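Local coordinates for uncharacterized protein Atu1656 (Agrobacterium tumefaciens, PDB 2OJH) that is of unknown function but belongs to the TolB family and folds as a six-bladed beta-propeller, a scaffold often used for binding partner molecules, at residues P94-S102 with A111-G119; L57-R66 with E76-N87. All coordinates share one frame; numbering follows the deposited sequence.

Contact 1 (P94-S102 with A111-G119)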
ATOM      1  N   PRO A  94     -10.272  -9.583  -0.631  1.00 36.88           N
ATOM      2  CA  PRO A  94     -10.629  -9.864  -2.024  1.00 37.39           C
ATOM      3  C   PRO A  94     -12.138  -9.996  -2.213  1.00 37.93           C
ATOM      4  O   PRO A  94     -12.680  -9.607  -3.263  1.00 38.68           O
ATOM      5  CB  PRO A  94      -9.926 -11.203  -2.296  1.00 38.20           C
ATOM      6  CG  PRO A  94      -8.736 -11.205  -1.358  1.00 39.41           C
ATOM      7  CD  PRO A  94      -9.351 -10.598  -0.089  1.00 37.93           C
ATOM      8  N   ASP A  95     -12.824 -10.505  -1.206  1.00 37.51           N
ATOM      9  CA  ASP A  95     -14.275 -10.655  -1.340  1.00 37.99           C
ATOM     10  C   ASP A  95     -15.011  -9.352  -1.019  1.00 37.99           C
ATOM     11  O   ASP A  95     -16.235  -9.275  -1.123  1.00 38.19           O
ATOM     12  CB  ASP A  95     -14.790 -11.849  -0.523  1.00 38.64           C
ATOM     13  CG  ASP A  95     -14.836 -11.583   0.981  1.00 40.53           C
ATOM     14  OD1 ASP A  95     -14.235 -10.617   1.455  1.00 37.93           O
ATOM     15  OD2 ASP A  95     -15.504 -12.367   1.702  1.00 42.07           O
ATOM     16  N   GLY A  96     -14.254  -8.330  -0.634  1.00 38.26           N
ATOM     17  CA  GLY A  96     -14.823  -7.016  -0.364  1.00 38.00           C
ATOM     18  C   GLY A  96     -15.541  -6.813   0.962  1.00 37.69           C
ATOM     19  O   GLY A  96     -15.993  -5.685   1.232  1.00 37.16           O
ATOM     20  N   ALA A  97     -15.647  -7.871   1.790  1.00 36.59           N
ATOM     21  CA  ALA A  97     -16.388  -7.790   3.052  1.00 35.79           C
ATOM     22  C   ALA A  97     -15.624  -7.231   4.256  1.00 36.08           C
ATOM     23  O   ALA A  97     -16.248  -6.924   5.275  1.00 35.72           O
ATOM     24  CB  ALA A  97     -17.018  -9.167   3.412  1.00 36.49           C
ATOM     25  N   LEU A  98     -14.295  -7.117   4.155  1.00 35.08           N
ATOM     26  CA  LEU A  98     -13.478  -6.656   5.280  1.00 35.16           C
ATOM     27  C   LEU A  98     -12.498  -5.589   4.892  1.00 35.73           C
ATOM     28  O   LEU A  98     -11.966  -5.609   3.781  1.00 35.12           O
ATOM     29  CB  LEU A  98     -12.665  -7.807   5.897  1.00 34.84           C
ATOM     30  CG  LEU A  98     -13.422  -8.955   6.574  1.00 35.13           C
ATOM     31  CD1 LEU A  98     -12.449 -10.003   7.039  1.00 37.94           C
ATOM     32  CD2 LEU A  98     -14.344  -8.522   7.751  1.00 37.75           C
ATOM     33  N   TYR A  99     -12.244  -4.691   5.844  1.00 35.96           N
ATOM     34  CA  TYR A  99     -11.145  -3.744   5.772  1.00 36.31           C
ATOM     35  C   TYR A  99     -10.069  -4.129   6.781  1.00 36.16           C
ATOM     36  O   TYR A  99     -10.357  -4.634   7.862  1.00 37.01           O
ATOM     37  CB  TYR A  99     -11.635  -2.327   6.101  1.00 36.93           C
ATOM     38  CG  TYR A  99     -12.570  -1.675   5.107  1.00 35.10           C
ATOM     39  CD1 TYR A  99     -12.735  -2.178   3.811  1.00 35.19           C
ATOM     40  CD2 TYR A  99     -13.256  -0.511   5.450  1.00 37.03           C
ATOM     41  CE1 TYR A  99     -13.607  -1.555   2.892  1.00 35.45           C
ATOM     42  CE2 TYR A  99     -14.132   0.118   4.547  1.00 37.43           C
ATOM     43  CZ  TYR A  99     -14.293  -0.405   3.268  1.00 36.66           C
ATOM     44  OH  TYR A  99     -15.143   0.222   2.382  1.00 35.41           O
ATOM     45  N   ALA A 100      -8.823  -3.880   6.424  1.00 36.00           N
ATOM     46  CA  ALA A 100      -7.738  -3.981   7.365  1.00 35.83           C
ATOM     47  C   ALA A 100      -7.162  -2.581   7.534  1.00 36.78           C
ATOM     48  O   ALA A 100      -6.934  -1.860   6.523  1.00 34.70           O
ATOM     49  CB  ALA A 100      -6.696  -4.942   6.849  1.00 35.54           C
ATOM     50  N   ILE A 101      -6.940  -2.182   8.790  1.00 35.65           N
ATOM     51  CA  ILE A 101      -6.418  -0.828   9.091  1.00 37.07           C
ATOM     52  C   ILE A 101      -5.251  -0.950  10.044  1.00 36.82           C
ATOM     53  O   ILE A 101      -5.081  -1.988  10.699  1.00 37.65           O
ATOM     54  CB  ILE A 101      -7.502   0.081   9.730  1.00 36.70           C
ATOM     55  CG1 ILE A 101      -8.019  -0.551  11.024  1.00 35.97           C
ATOM     56  CG2 ILE A 101      -8.696   0.295   8.752  1.00 39.74           C
ATOM     57  CD1 ILE A 101      -9.121   0.292  11.781  1.00 36.74           C
ATOM     58  N   SER A 102      -4.440   0.098  10.134  1.00 37.45           N
ATOM     59  CA  SER A 102      -3.333   0.132  11.043  1.00 37.33           C
ATOM     60  C   SER A 102      -3.544   1.398  11.888  1.00 38.67           C
ATOM     61  O   SER A 102      -3.495   2.511  11.363  1.00 39.25           O
ATOM     62  CB  SER A 102      -2.024   0.221  10.255  1.00 37.81           C
ATOM     63  OG  SER A 102      -1.900  -0.879   9.362  1.00 36.03           O
ATOM     64  N   ALA A 111      -0.980  -0.676  15.234  1.00 35.64           N
ATOM     65  CA  ALA A 111      -1.468  -2.039  15.412  1.00 34.69           C
ATOM     66  C   ALA A 111      -2.499  -2.330  14.325  1.00 34.55           C
ATOM     67  O   ALA A 111      -3.297  -1.451  13.946  1.00 34.53           O
ATOM     68  CB  ALA A 111      -2.138  -2.193  16.803  1.00 34.34           C
ATOM     69  N   ILE A 112      -2.491  -3.567  13.832  1.00 33.69           N
ATOM     70  CA  ILE A 112      -3.313  -3.962  12.692  1.00 33.05           C
ATOM     71  C   ILE A 112      -4.665  -4.474  13.212  1.00 33.70           C
ATOM     72  O   ILE A 112      -4.725  -5.211  14.200  1.00 35.25           O
ATOM     73  CB  ILE A 112      -2.565  -5.008  11.807  1.00 32.35           C
ATOM     74  CG1 ILE A 112      -1.330  -4.356  11.144  1.00 34.21           C
ATOM     75  CG2 ILE A 112      -3.469  -5.538  10.728  1.00 31.76           C
ATOM     76  CD1 ILE A 112      -0.439  -5.394  10.414  1.00 33.40           C
ATOM     77  N   TYR A 113      -5.750  -4.048  12.573  1.00 33.77           N
ATOM     78  CA  TYR A 113      -7.099  -4.554  12.919  1.00 34.91           C
ATOM     79  C   TYR A 113      -7.835  -4.922  11.632  1.00 35.26           C
ATOM     80  O   TYR A 113      -7.505  -4.409  10.562  1.00 35.06           O
ATOM     81  CB  TYR A 113      -7.919  -3.474  13.616  1.00 34.69           C
ATOM     82  CG  TYR A 113      -7.314  -2.940  14.898  1.00 36.17           C
ATOM     83  CD1 TYR A 113      -6.293  -1.982  14.870  1.00 38.46           C
ATOM     84  CD2 TYR A 113      -7.791  -3.370  16.131  1.00 36.56           C
ATOM     85  CE1 TYR A 113      -5.734  -1.501  16.060  1.00 38.12           C
ATOM     86  CE2 TYR A 113      -7.268  -2.887  17.320  1.00 37.45           C
ATOM     87  CZ  TYR A 113      -6.231  -1.957  17.271  1.00 35.63           C
ATOM     88  OH  TYR A 113      -5.717  -1.489  18.454  1.00 34.82           O
ATOM     89  N   LEU A 114      -8.850  -5.772  11.740  1.00 35.15           N
ATOM     90  CA  LEU A 114      -9.809  -6.008  10.656  1.00 35.76           C
ATOM     91  C   LEU A 114     -11.149  -5.500  11.141  1.00 36.02           C
ATOM     92  O   LEU A 114     -11.403  -5.511  12.337  1.00 33.61           O
ATOM     93  CB  LEU A 114      -9.981  -7.517  10.371  1.00 35.93           C
ATOM     94  CG  LEU A 114      -8.711  -8.307  10.012  1.00 37.13           C
ATOM     95  CD1 LEU A 114      -9.110  -9.714   9.602  1.00 39.07           C
ATOM     96  CD2 LEU A 114      -7.956  -7.621   8.922  1.00 36.02           C
ATOM     97  N   LEU A 115     -11.992  -5.042  10.220  1.00 36.21           N
ATOM     98  CA  LEU A 115     -13.357  -4.647  10.548  1.00 36.00           C
ATOM     99  C   LEU A 115     -14.275  -4.884   9.332  1.00 35.54           C
ATOM    100  O   LEU A 115     -13.786  -5.090   8.226  1.00 34.36           O
ATOM    101  CB  LEU A 115     -13.412  -3.183  11.015  1.00 36.38           C
ATOM    102  CG  LEU A 115     -13.160  -2.110   9.962  1.00 36.81           C
ATOM    103  CD1 LEU A 115     -13.991  -0.859  10.265  1.00 38.45           C
ATOM    104  CD2 LEU A 115     -11.666  -1.835   9.929  1.00 35.42           C
ATOM    105  N   PRO A 116     -15.604  -4.897   9.539  1.00 34.70           N
ATOM    106  CA  PRO A 116     -16.451  -5.046   8.349  1.00 35.29           C
ATOM    107  C   PRO A 116     -16.276  -3.883   7.358  1.00 35.53           C
ATOM    108  O   PRO A 116     -16.072  -2.737   7.773  1.00 36.60           O
ATOM    109  CB  PRO A 116     -17.867  -5.015   8.919  1.00 34.75           C
ATOM    110  CG  PRO A 116     -17.712  -5.435  10.387  1.00 34.74           C
ATOM    111  CD  PRO A 116     -16.405  -4.790  10.777  1.00 35.64           C
ATOM    112  N   SER A 117     -16.377  -4.152   6.060  1.00 35.87           N
ATOM    113  CA  SER A 117     -16.199  -3.072   5.070  1.00 36.31           C
ATOM    114  C   SER A 117     -17.349  -2.050   5.092  1.00 37.01           C
ATOM    115  O   SER A 117     -17.257  -0.941   4.549  1.00 37.32           O
ATOM    116  CB  SER A 117     -16.032  -3.661   3.683  1.00 36.70           C
ATOM    117  OG  SER A 117     -17.191  -4.360   3.342  1.00 33.41           O
ATOM    118  N   THR A 118     -18.423  -2.443   5.749  1.00 35.96           N
ATOM    119  CA  THR A 118     -19.563  -1.595   5.953  1.00 37.26           C
ATOM    120  C   THR A 118     -19.493  -0.858   7.294  1.00 37.56           C
ATOM    121  O   THR A 118     -20.481  -0.257   7.740  1.00 37.16           O
ATOM    122  CB  THR A 118     -20.780  -2.468   5.928  1.00 37.12           C
ATOM    123  OG1 THR A 118     -20.504  -3.623   6.725  1.00 37.77           O
ATOM    124  CG2 THR A 118     -21.039  -2.922   4.504  1.00 38.30           C
ATOM    125  N   GLY A 119     -18.322  -0.916   7.931  1.00 37.68           N
ATOM    126  CA  GLY A 119     -18.075  -0.226   9.187  1.00 38.13           C
ATOM    127  C   GLY A 119     -18.374  -1.047  10.420  1.00 37.55           C
ATOM    128  O   GLY A 119     -19.145  -1.998  10.365  1.00 37.60           O
TER
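Ser117 sits over one face of the Tyr99 ring: its CA is 3.5 Å from the ring centroid and only 5° off the normal, a CH-pi contact, with CB above the same face nearer CE1. From there the serine hydroxyl turns back to the loop before strand 98-102. Its OG, placed between backbone N and carbonyl carbon (chi1 62°), donates to Gly96 O at 2.8 Å, in the carbonyl plane and on a lone pair, while Ser117 N reaches Ala97 O from above the carbonyl plane.

Beyond this end the two strands pair antiparallel as the middle strands of a propeller blade. Tyr99 with Leu115 and Ile101 with Tyr113 are the hydrogen-bonded pairs, and these four side chains share one face of the sheet. Leu115 CD2 wedges between Tyr99 CB at 3.9 Å and Ile101 CD1 at 3.8 Å, the leucine and isoleucine crossing at about a right angle. Ile101 CG1 lies against Tyr113 CB. On the other face Leu114 CD2 touches Ala100 CB at 3.6 Å, and Trp133 and Trp136 of the next blade pack against that alanine.

The Tyr99 hydroxyl is hydrogen-bonded to Tyr55 and Arg66 of the preceding blade. With one ring face covered by Ser117 and the hydroxyl bonded at the far end, both the position and the rotation of this buried aromatic are probably restrained.

Contact 2 (L57-R66 with E76-N87)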
ATOM      1  N   LEU A  57     -10.875   3.612  -1.389  1.00 36.54           N
ATOM      2  CA  LEU A  57     -10.743   3.752   0.057  1.00 36.75           C
ATOM      3  C   LEU A  57      -9.463   4.535   0.388  1.00 36.29           C
ATOM      4  O   LEU A  57      -8.328   4.110   0.055  1.00 36.00           O
ATOM      5  CB  LEU A  57     -10.787   2.384   0.745  1.00 36.61           C
ATOM      6  CG  LEU A  57     -10.836   2.378   2.281  1.00 37.73           C
ATOM      7  CD1 LEU A  57     -12.207   2.820   2.790  1.00 36.41           C
ATOM      8  CD2 LEU A  57     -10.466   0.981   2.787  1.00 37.40           C
ATOM      9  N   LEU A  58      -9.652   5.703   0.996  1.00 36.50           N
ATOM     10  CA  LEU A  58      -8.546   6.616   1.319  1.00 36.21           C
ATOM     11  C   LEU A  58      -8.502   6.904   2.824  1.00 35.75           C
ATOM     12  O   LEU A  58      -9.518   6.824   3.514  1.00 35.92           O
ATOM     13  CB  LEU A  58      -8.750   7.978   0.633  1.00 36.26           C
ATOM     14  CG  LEU A  58      -8.520   8.262  -0.863  1.00 39.65           C
ATOM     15  CD1 LEU A  58      -7.088   8.488  -1.254  1.00 39.09           C
ATOM     16  CD2 LEU A  58      -9.236   7.278  -1.811  1.00 37.60           C
ATOM     17  N   ASN A  59      -7.340   7.306   3.327  1.00 35.16           N
ATOM     18  CA  ASN A  59      -7.332   7.898   4.669  1.00 35.71           C
ATOM     19  C   ASN A  59      -7.006   9.382   4.651  1.00 35.63           C
ATOM     20  O   ASN A  59      -6.283   9.889   3.768  1.00 35.35           O
ATOM     21  CB  ASN A  59      -6.400   7.143   5.637  1.00 35.03           C
ATOM     22  CG  ASN A  59      -4.974   7.120   5.150  1.00 34.08           C
ATOM     23  OD1 ASN A  59      -4.654   6.420   4.200  1.00 36.69           O
ATOM     24  ND2 ASN A  59      -4.120   7.898   5.785  1.00 34.61           N
ATOM     25  N   SER A  60      -7.503  10.060   5.675  1.00 35.37           N
ATOM     26  CA  SER A  60      -7.190  11.455   5.884  1.00 35.91           C
ATOM     27  C   SER A  60      -7.307  11.792   7.368  1.00 36.13           C
ATOM     28  O   SER A  60      -8.377  11.623   7.984  1.00 35.79           O
ATOM     29  CB  SER A  60      -8.130  12.336   5.060  1.00 35.88           C
ATOM     30  OG  SER A  60      -7.849  13.714   5.270  1.00 37.13           O
ATOM     31  N   GLU A  61      -6.199  12.277   7.920  1.00 36.38           N
ATOM     32  CA  GLU A  61      -6.148  12.764   9.306  1.00 37.75           C
ATOM     33  C   GLU A  61      -6.655  11.716  10.301  1.00 36.88           C
ATOM     34  O   GLU A  61      -7.401  12.034  11.231  1.00 37.13           O
ATOM     35  CB  GLU A  61      -6.913  14.090   9.445  1.00 38.33           C
ATOM     36  CG  GLU A  61      -6.479  15.173   8.457  1.00 42.74           C
ATOM     37  CD  GLU A  61      -5.081  15.725   8.735  1.00 50.27           C
ATOM     38  OE1 GLU A  61      -4.588  15.571   9.878  1.00 54.08           O
ATOM     39  OE2 GLU A  61      -4.469  16.328   7.816  1.00 53.62           O
ATOM     40  N   GLY A  62      -6.258  10.465  10.070  1.00 36.45           N
ATOM     41  CA  GLY A  62      -6.574   9.350  10.964  1.00 37.07           C
ATOM     42  C   GLY A  62      -7.888   8.619  10.734  1.00 36.34           C
ATOM     43  O   GLY A  62      -8.173   7.619  11.413  1.00 37.30           O
ATOM     44  N   LEU A  63      -8.686   9.106   9.787  1.00 35.63           N
ATOM     45  CA  LEU A  63      -9.992   8.532   9.479  1.00 36.17           C
ATOM     46  C   LEU A  63     -10.015   7.906   8.103  1.00 36.98           C
ATOM     47  O   LEU A  63      -9.211   8.278   7.234  1.00 36.23           O
ATOM     48  CB  LEU A  63     -11.072   9.602   9.573  1.00 36.16           C
ATOM     49  CG  LEU A  63     -11.285  10.234  10.970  1.00 36.71           C
ATOM     50  CD1 LEU A  63     -12.375  11.291  10.869  1.00 37.74           C
ATOM     51  CD2 LEU A  63     -11.682   9.193  12.026  1.00 38.46           C
ATOM     52  N   LEU A  64     -10.917   6.947   7.897  1.00 36.53           N
ATOM     53  CA  LEU A  64     -11.038   6.310   6.577  1.00 37.86           C
ATOM     54  C   LEU A  64     -12.262   6.833   5.831  1.00 37.47           C
ATOM     55  O   LEU A  64     -13.317   7.048   6.441  1.00 37.51           O
ATOM     56  CB  LEU A  64     -11.201   4.796   6.705  1.00 38.35           C
ATOM     57  CG  LEU A  64     -10.017   3.871   6.892  1.00 41.74           C
ATOM     58  CD1 LEU A  64     -10.601   2.475   6.787  1.00 42.19           C
ATOM     59  CD2 LEU A  64      -8.989   4.093   5.797  1.00 40.89           C
ATOM     60  N   TYR A  65     -12.133   6.965   4.508  1.00 37.04           N
ATOM     61  CA  TYR A  65     -13.224   7.449   3.660  1.00 36.87           C
ATOM     62  C   TYR A  65     -13.410   6.638   2.376  1.00 37.38           C
ATOM     63  O   TYR A  65     -12.428   6.263   1.724  1.00 37.50           O
ATOM     64  CB  TYR A  65     -12.967   8.906   3.255  1.00 36.11           C
ATOM     65  CG  TYR A  65     -12.905   9.878   4.396  1.00 35.99           C
ATOM     66  CD1 TYR A  65     -11.722  10.088   5.092  1.00 35.64           C
ATOM     67  CD2 TYR A  65     -14.023  10.621   4.758  1.00 34.43           C
ATOM     68  CE1 TYR A  65     -11.660  10.998   6.162  1.00 35.07           C
ATOM     69  CE2 TYR A  65     -13.964  11.546   5.809  1.00 36.93           C
ATOM     70  CZ  TYR A  65     -12.778  11.716   6.504  1.00 36.49           C
ATOM     71  OH  TYR A  65     -12.697  12.614   7.546  1.00 36.80           O
ATOM     72  N   ARG A  66     -14.667   6.417   1.990  1.00 37.63           N
ATOM     73  CA  ARG A  66     -14.976   5.866   0.664  1.00 38.50           C
ATOM     74  C   ARG A  66     -15.290   7.008  -0.324  1.00 38.69           C
ATOM     75  O   ARG A  66     -16.057   7.921  -0.001  1.00 38.50           O
ATOM     76  CB  ARG A  66     -16.175   4.908   0.728  1.00 38.89           C
ATOM     77  CG  ARG A  66     -15.989   3.703   1.634  1.00 39.15           C
ATOM     78  CD  ARG A  66     -17.223   2.804   1.633  1.00 40.07           C
ATOM     79  NE  ARG A  66     -17.332   2.079   2.906  1.00 44.01           N
ATOM     80  CZ  ARG A  66     -18.024   2.508   3.975  1.00 47.09           C
ATOM     81  NH1 ARG A  66     -18.071   1.773   5.089  1.00 44.08           N
ATOM     82  NH2 ARG A  66     -18.664   3.680   3.945  1.00 45.59           N
ATOM     83  N   GLU A  76     -16.933   9.743   1.910  1.00 41.44           N
ATOM     84  CA  GLU A  76     -17.906   9.269   2.873  1.00 42.47           C
ATOM     85  C   GLU A  76     -17.139   8.584   4.017  1.00 41.77           C
ATOM     86  O   GLU A  76     -16.406   7.621   3.787  1.00 41.17           O
ATOM     87  CB  GLU A  76     -18.831   8.280   2.184  1.00 42.46           C
ATOM     88  CG  GLU A  76     -19.765   7.545   3.128  1.00 44.75           C
ATOM     89  CD  GLU A  76     -20.461   6.346   2.477  1.00 45.57           C
ATOM     90  OE1 GLU A  76     -19.783   5.518   1.809  1.00 48.57           O
ATOM     91  OE2 GLU A  76     -21.694   6.231   2.650  1.00 50.10           O
ATOM     92  N   LYS A  77     -17.293   9.091   5.241  1.00 41.29           N
ATOM     93  CA  LYS A  77     -16.510   8.582   6.373  1.00 40.71           C
ATOM     94  C   LYS A  77     -16.931   7.167   6.744  1.00 39.58           C
ATOM     95  O   LYS A  77     -18.135   6.883   6.875  1.00 40.05           O
ATOM     96  CB  LYS A  77     -16.625   9.507   7.600  1.00 41.32           C
ATOM     97  CG  LYS A  77     -15.566   9.225   8.698  1.00 41.08           C
ATOM     98  CD  LYS A  77     -15.862   9.999   9.972  1.00 42.46           C
ATOM     99  CE  LYS A  77     -17.116   9.473  10.686  1.00 46.50           C
ATOM    100  NZ  LYS A  77     -16.833   8.358  11.648  1.00 48.92           N
ATOM    101  N   VAL A  78     -15.934   6.303   6.922  1.00 37.74           N
ATOM    102  CA  VAL A  78     -16.116   4.920   7.378  1.00 36.84           C
ATOM    103  C   VAL A  78     -16.120   4.883   8.912  1.00 36.73           C
ATOM    104  O   VAL A  78     -15.229   5.456   9.561  1.00 36.77           O
ATOM    105  CB  VAL A  78     -14.976   4.010   6.825  1.00 37.06           C
ATOM    106  CG1 VAL A  78     -15.102   2.563   7.316  1.00 36.73           C
ATOM    107  CG2 VAL A  78     -14.980   4.055   5.321  1.00 35.76           C
ATOM    108  N   ASP A  79     -17.129   4.230   9.484  1.00 36.59           N
ATOM    109  CA  ASP A  79     -17.162   3.928  10.920  1.00 36.41           C
ATOM    110  C   ASP A  79     -16.069   2.890  11.227  1.00 36.63           C
ATOM    111  O   ASP A  79     -16.235   1.703  10.926  1.00 37.22           O
ATOM    112  CB  ASP A  79     -18.548   3.382  11.299  1.00 36.92           C
ATOM    113  CG  ASP A  79     -18.702   3.104  12.801  1.00 37.57           C
ATOM    114  OD1 ASP A  79     -17.768   3.386  13.580  1.00 35.96           O
ATOM    115  OD2 ASP A  79     -19.785   2.592  13.206  1.00 38.27           O
ATOM    116  N   THR A  80     -14.956   3.350  11.807  1.00 36.43           N
ATOM    117  CA  THR A  80     -13.845   2.499  12.244  1.00 35.64           C
ATOM    118  C   THR A  80     -13.884   2.356  13.781  1.00 35.49           C
ATOM    119  O   THR A  80     -12.915   1.940  14.401  1.00 35.55           O
ATOM    120  CB  THR A  80     -12.469   3.070  11.800  1.00 36.69           C
ATOM    121  OG1 THR A  80     -12.407   4.464  12.125  1.00 36.80           O
ATOM    122  CG2 THR A  80     -12.255   2.911  10.285  1.00 36.20           C
ATOM    123  N   GLY A  81     -15.020   2.689  14.388  1.00 34.10           N
ATOM    124  CA  GLY A  81     -15.143   2.727  15.851  1.00 33.69           C
ATOM    125  C   GLY A  81     -14.027   3.521  16.517  1.00 33.18           C
ATOM    126  O   GLY A  81     -13.749   4.663  16.113  1.00 32.67           O
ATOM    127  N   PHE A  82     -13.369   2.914  17.512  1.00 32.02           N
ATOM    128  CA  PHE A  82     -12.389   3.630  18.334  1.00 32.60           C
ATOM    129  C   PHE A  82     -11.171   3.996  17.502  1.00 32.81           C
ATOM    130  O   PHE A  82     -10.342   4.784  17.934  1.00 34.06           O
ATOM    131  CB  PHE A  82     -11.961   2.814  19.569  1.00 32.54           C
ATOM    132  CG  PHE A  82     -11.251   1.529  19.233  1.00 33.55           C
ATOM    133  CD1 PHE A  82      -9.941   1.549  18.773  1.00 34.57           C
ATOM    134  CD2 PHE A  82     -11.892   0.311  19.373  1.00 35.28           C
ATOM    135  CE1 PHE A  82      -9.271   0.384  18.442  1.00 35.13           C
ATOM    136  CE2 PHE A  82     -11.232  -0.869  19.064  1.00 35.31           C
ATOM    137  CZ  PHE A  82      -9.914  -0.826  18.583  1.00 34.56           C
ATOM    138  N   ALA A  83     -11.060   3.411  16.321  1.00 32.33           N
ATOM    139  CA  ALA A  83      -9.804   3.519  15.544  1.00 32.97           C
ATOM    140  C   ALA A  83      -9.755   4.813  14.744  1.00 33.60           C
ATOM    141  O   ALA A  83     -10.018   4.824  13.539  1.00 33.83           O
ATOM    142  CB  ALA A  83      -9.651   2.330  14.617  1.00 33.05           C
ATOM    143  N   THR A  84      -9.450   5.916  15.417  1.00 33.99           N
ATOM    144  CA  THR A  84      -9.557   7.224  14.774  1.00 34.98           C
ATOM    145  C   THR A  84      -8.179   7.826  14.536  1.00 34.93           C
ATOM    146  O   THR A  84      -8.053   9.031  14.259  1.00 35.44           O
ATOM    147  CB  THR A  84     -10.331   8.174  15.640  1.00 34.96           C
ATOM    148  OG1 THR A  84      -9.719   8.215  16.939  1.00 36.14           O
ATOM    149  CG2 THR A  84     -11.797   7.708  15.781  1.00 35.87           C
ATOM    150  N   ILE A  85      -7.141   7.008  14.680  1.00 35.32           N
ATOM    151  CA  ILE A  85      -5.809   7.437  14.316  1.00 34.59           C
ATOM    152  C   ILE A  85      -5.228   6.359  13.401  1.00 35.84           C
ATOM    153  O   ILE A  85      -4.205   5.725  13.727  1.00 36.38           O
ATOM    154  CB  ILE A  85      -4.870   7.718  15.527  1.00 34.53           C
ATOM    155  CG1 ILE A  85      -5.522   8.631  16.569  1.00 33.84           C
ATOM    156  CG2 ILE A  85      -3.590   8.411  15.037  1.00 34.49           C
ATOM    157  CD1 ILE A  85      -4.757   8.680  17.950  1.00 34.53           C
ATOM    158  N   CYS A  86      -5.912   6.151  12.275  1.00 36.53           N
ATOM    159  CA  CYS A  86      -5.476   5.253  11.211  1.00 38.43           C
ATOM    160  C   CYS A  86      -4.360   5.882  10.377  1.00 38.76           C
ATOM    161  O   CYS A  86      -4.359   7.099  10.107  1.00 40.33           O
ATOM    162  CB  CYS A  86      -6.640   4.921  10.279  1.00 38.21           C
ATOM    163  SG  CYS A  86      -7.854   3.928  11.090  1.00 42.83           S
ATOM    164  N   ASN A  87      -3.411   5.065   9.945  1.00 37.87           N
ATOM    165  CA  ASN A  87      -2.349   5.593   9.121  1.00 37.24           C
ATOM    166  C   ASN A  87      -2.586   5.166   7.660  1.00 37.75           C
ATOM    167  O   ASN A  87      -3.689   4.708   7.328  1.00 35.98           O
ATOM    168  CB  ASN A  87      -0.971   5.190   9.675  1.00 38.38           C
ATOM    169  CG  ASN A  87      -0.745   3.669   9.677  1.00 39.77           C
ATOM    170  OD1 ASN A  87      -1.202   2.960   8.771  1.00 38.33           O
ATOM    171  ND2 ASN A  87       0.014   3.168  10.682  1.00 38.59           N
TER
HETATM  172  O   HOH W   1      -4.380   9.218   8.394  1.00 29.96           O
HETATM  173  O   HOH W   2      -9.086  11.414  13.845  1.00 57.38           O
HETATM  174  O   HOH W   3      -6.106  11.485  14.174  1.00 58.25           O
HETATM  175  O   HOH W   4     -12.751   6.261   9.836  1.00 32.18           O
HETATM  176  O   HOH W   5     -19.352   2.807   7.608  1.00 31.68           O
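Leu64, Tyr65 and Arg66 run antiparallel to Glu76, Lys77 and Val78, joined by reciprocal backbone bonds between Arg66 and Glu76 and a nearly straight one from Val78 N to Leu64 O (2.8 Å, 176° at the hydrogen). Arg66 crosses Val78 at about a right angle and lays one guanidinium face over it, Val78 CG2 standing 3.7 Å from CZ. At the edge of the same group NH2 meets Glu76 OE1 at 3.0 Å, a salt bridge whose hydrogen bond is weak and bent (145° at the hydrogen); the guanidinium and carboxylate planes are 80° apart. On the opposite face of this strand pair, Tyr65 CD2 packs on Lys77 CA at 3.6 Å.

The pairing joins the third strand of a four-stranded propeller blade to its short outermost strand, from which the chain passes on to the next blade. Val78 CB and, further on, Thr80 CG2 pack on Leu64, and a water accepts from Leu64 N while donating to Val78 O and Thr80 OG1. The chain then returns to the tip of the 57-66 hairpin, a type I' turn, where Cys86 N donates to Gly62 O at 2.8 Å. Gly62 CA also makes a CA-H...O contact with Cys86 O at 3.3 Å. A second water accepts from Asn59 ND2 and Gly62 N and donates to Cys86 O; Asn59 OD1 is bonded to His90.

Overall arrangement
Contact 2 closes before contact 1 opens, and the two belong to successive blades of the propeller, their centres about 11 Å apart. Arg66 of contact 2 spans the boundary: its NE lies 2.9 Å from Tyr99 OH and its NH1 2.9 Å from Ser117 O, both probable hydrogen bonds, so the guanidinium that pairs with Glu76 also reaches the tyrosine-serine pair of contact 1. Packing accompanies it: Ile101 CG2 lies 3.5 Å from Leu64 CD1, and Leu115 CD1 touches the backbone oxygen Asp79 O at 3.5 Å. The face of 98-102 and 111-116 that carries Tyr99, Ile101 and Leu115 is thus the one turned to contact 2.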